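Local coordinates for protein blood group a-and b-cleaving endo-beta-galactosidase (Streptococcus pneumoniae, PDB 2YGL) that probably binds carbohydrate through tandem family 51 carbohydrate-binding modules of an endo-beta-galactosidase that cleaves blood group A and B antigens, at residues Phe288-Asp293 and Val317-Pro322. Numbering follows the deposited sequence.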
ATOM      1  N   PHE A 288      22.662   5.229  15.313  1.00 18.19           N
ATOM      2  CA  PHE A 288      22.429   3.848  14.894  1.00 18.25           C
ATOM      3  C   PHE A 288      22.480   3.759  13.371  1.00 18.37           C
ATOM      4  O   PHE A 288      21.896   4.598  12.681  1.00 18.67           O
ATOM      5  CB  PHE A 288      21.075   3.342  15.406  1.00 18.17           C
ATOM      6  CG  PHE A 288      20.711   1.964  14.908  1.00 18.06           C
ATOM      7  CD1 PHE A 288      21.287   0.827  15.476  1.00 18.06           C
ATOM      8  CD2 PHE A 288      19.791   1.804  13.873  1.00 17.82           C
ATOM      9  CE1 PHE A 288      20.954  -0.449  15.017  1.00 17.82           C
ATOM     10  CE2 PHE A 288      19.450   0.534  13.409  1.00 17.81           C
ATOM     11  CZ  PHE A 288      20.032  -0.594  13.983  1.00 17.86           C
ATOM     12  N   GLU A 289      23.165   2.737  12.862  1.00 18.25           N
ATOM     13  CA  GLU A 289      23.321   2.537  11.422  1.00 18.33           C
ATOM     14  C   GLU A 289      22.859   1.162  10.953  1.00 18.31           C
ATOM     15  O   GLU A 289      23.103   0.155  11.620  1.00 17.99           O
ATOM     16  CB  GLU A 289      24.781   2.702  11.011  1.00 18.30           C
ATOM     17  CG  GLU A 289      25.317   4.120  11.061  1.00 18.64           C
ATOM     18  CD  GLU A 289      26.809   4.174  10.779  1.00 18.55           C
ATOM     19  OE1 GLU A 289      27.483   3.120  10.860  1.00 18.65           O
ATOM     20  OE2 GLU A 289      27.311   5.273  10.481  1.00 18.57           O
ATOM     21  N   VAL A 290      22.189   1.137   9.802  1.00 18.38           N
ATOM     22  CA  VAL A 290      21.958  -0.102   9.067  1.00 18.50           C
ATOM     23  C   VAL A 290      22.903  -0.092   7.869  1.00 18.70           C
ATOM     24  O   VAL A 290      22.893   0.843   7.063  1.00 18.73           O
ATOM     25  CB  VAL A 290      20.490  -0.263   8.615  1.00 18.54           C
ATOM     26  CG1 VAL A 290      20.286  -1.606   7.906  1.00 18.47           C
ATOM     27  CG2 VAL A 290      19.547  -0.150   9.805  1.00 18.47           C
ATOM     28  N   VAL A 291      23.731  -1.126   7.772  1.00 18.80           N
ATOM     29  CA  VAL A 291      24.803  -1.170   6.783  1.00 18.93           C
ATOM     30  C   VAL A 291      24.648  -2.398   5.881  1.00 19.15           C
ATOM     31  O   VAL A 291      24.644  -3.532   6.363  1.00 19.11           O
ATOM     32  CB  VAL A 291      26.200  -1.170   7.465  1.00 19.02           C
ATOM     33  CG1 VAL A 291      27.305  -0.973   6.446  1.00 18.81           C
ATOM     34  CG2 VAL A 291      26.281  -0.081   8.542  1.00 18.84           C
ATOM     35  N   ALA A 292      24.506  -2.155   4.581  1.00 19.23           N
ATOM     36  CA  ALA A 292      24.401  -3.222   3.588  1.00 19.51           C
ATOM     37  C   ALA A 292      25.685  -3.325   2.773  1.00 19.67           C
ATOM     38  O   ALA A 292      26.052  -2.389   2.060  1.00 19.84           O
ATOM     39  CB  ALA A 292      23.200  -2.993   2.675  1.00 19.31           C
ATOM     40  N   ASP A 293      26.361  -4.467   2.897  1.00 20.01           N
ATOM     41  CA  ASP A 293      27.653  -4.727   2.238  1.00 20.43           C
ATOM     42  C   ASP A 293      28.659  -3.583   2.403  1.00 20.69           C
ATOM     43  O   ASP A 293      29.281  -3.146   1.433  1.00 20.76           O
ATOM     44  CB  ASP A 293      27.458  -5.079   0.753  1.00 20.38           C
ATOM     45  CG  ASP A 293      26.654  -6.356   0.554  1.00 20.75           C
ATOM     46  OD1 ASP A 293      26.825  -7.306   1.349  1.00 21.37           O
ATOM     47  OD2 ASP A 293      25.850  -6.410  -0.397  1.00 21.15           O
ATOM     48  N   VAL A 317      12.660   2.688  12.119  1.00 22.83           N
ATOM     49  CA  VAL A 317      13.589   2.449  11.022  1.00 22.81           C
ATOM     50  C   VAL A 317      12.899   1.525  10.026  1.00 22.93           C
ATOM     51  O   VAL A 317      12.540   0.391  10.356  1.00 22.82           O
ATOM     52  CB  VAL A 317      14.921   1.823  11.500  1.00 22.75           C
ATOM     53  CG1 VAL A 317      15.810   1.478  10.308  1.00 22.71           C
ATOM     54  CG2 VAL A 317      15.647   2.766  12.443  1.00 22.59           C
ATOM     55  N   ASP A 318      12.702   2.030   8.813  1.00 23.14           N
ATOM     56  CA  ASP A 318      12.059   1.272   7.750  1.00 23.42           C
ATOM     57  C   ASP A 318      12.803   1.561   6.454  1.00 23.38           C
ATOM     58  O   ASP A 318      12.576   2.589   5.813  1.00 23.53           O
ATOM     59  CB  ASP A 318      10.578   1.661   7.643  1.00 23.45           C
ATOM     60  CG  ASP A 318       9.822   0.847   6.600  1.00 24.01           C
ATOM     61  OD1 ASP A 318      10.451   0.088   5.828  1.00 24.32           O
ATOM     62  OD2 ASP A 318       8.581   0.968   6.555  1.00 25.05           O
ATOM     63  N   VAL A 319      13.695   0.648   6.078  1.00 23.32           N
ATOM     64  CA  VAL A 319      14.616   0.883   4.968  1.00 23.21           C
ATOM     65  C   VAL A 319      14.632  -0.283   3.974  1.00 23.30           C
ATOM     66  O   VAL A 319      14.583  -1.453   4.368  1.00 23.26           O
ATOM     67  CB  VAL A 319      16.053   1.233   5.488  1.00 23.33           C
ATOM     68  CG1 VAL A 319      16.665   0.076   6.287  1.00 22.88           C
ATOM     69  CG2 VAL A 319      16.975   1.669   4.349  1.00 23.13           C
ATOM     70  N   GLU A 320      14.683   0.053   2.685  1.00 23.30           N
ATOM     71  CA  GLU A 320      14.809  -0.940   1.622  1.00 23.37           C
ATOM     72  C   GLU A 320      16.208  -1.538   1.617  1.00 22.92           C
ATOM     73  O   GLU A 320      17.197  -0.819   1.751  1.00 22.75           O
ATOM     74  CB  GLU A 320      14.524  -0.316   0.251  1.00 23.68           C
ATOM     75  CG  GLU A 320      13.057  -0.020  -0.027  1.00 25.36           C
ATOM     76  CD  GLU A 320      12.809   0.501  -1.439  1.00 27.83           C
ATOM     77  OE1 GLU A 320      13.776   0.915  -2.121  1.00 28.87           O
ATOM     78  OE2 GLU A 320      11.637   0.499  -1.873  1.00 29.27           O
ATOM     79  N   ILE A 321      16.280  -2.856   1.468  1.00 22.61           N
ATOM     80  CA  ILE A 321      17.556  -3.546   1.309  1.00 22.32           C
ATOM     81  C   ILE A 321      17.812  -3.716  -0.187  1.00 22.22           C
ATOM     82  O   ILE A 321      16.967  -4.271  -0.895  1.00 22.13           O
ATOM     83  CB  ILE A 321      17.558  -4.934   2.014  1.00 22.24           C
ATOM     84  CG1 ILE A 321      17.109  -4.824   3.484  1.00 22.35           C
ATOM     85  CG2 ILE A 321      18.920  -5.614   1.884  1.00 22.24           C
ATOM     86  CD1 ILE A 321      17.912  -3.859   4.350  1.00 21.44           C
ATOM     87  N   PRO A 322      18.970  -3.231  -0.679  1.00 22.05           N
ATOM     88  CA  PRO A 322      19.260  -3.332  -2.110  1.00 21.96           C
ATOM     89  C   PRO A 322      19.311  -4.780  -2.588  1.00 21.83           C
ATOM     90  O   PRO A 322      19.776  -5.661  -1.859  1.00 21.70           O
ATOM     91  CB  PRO A 322      20.645  -2.685  -2.234  1.00 21.88           C
ATOM     92  CG  PRO A 322      20.760  -1.798  -1.044  1.00 21.99           C
ATOM     93  CD  PRO A 322      20.050  -2.537   0.046  1.00 22.08           C
TER
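Val290 and Val317 meet across the interior of a beta sandwich, the second of two tandem CBM51 modules, of the galactose-binding-domain clan. Strand 285-292 belongs to one sheet and strand 315-320 to the other; the short segments run nearly in the same direction, 18° apart, with axes 9.8 Å from each other, so the gap is bridged by side chains alone. The forked end of Val290 is the main bump. Its CG2 lies over the shallow hollow between the CG1 methyls of Val317 and Val319, 4.1 Å from CG1 of Val317, while its CG1 reaches CG1 of Val319 at 4.3 Å. The Val290 and Val317 side chains slide past each other in opposite directions: CG1 of Val317, anti to the backbone N (chi1 175°), lies against CG2 of Val290, and its CG2 looks obliquely at the Phe288 ring, 4.5 Å from CD2. Phe265 of strand 262-271 and Tyr298 of strand 295-299 also pack on Val290, and Tyr298 touches Val317 as well. Farther along, Ile321 turns into the layer against Val262, Ile297 and Ile328. Where strand 315-320 gives way to a loop, a corner of the Pro322 ring abuts Ala292, whose methyl CB stands 4.1 Å from Pro322 CD.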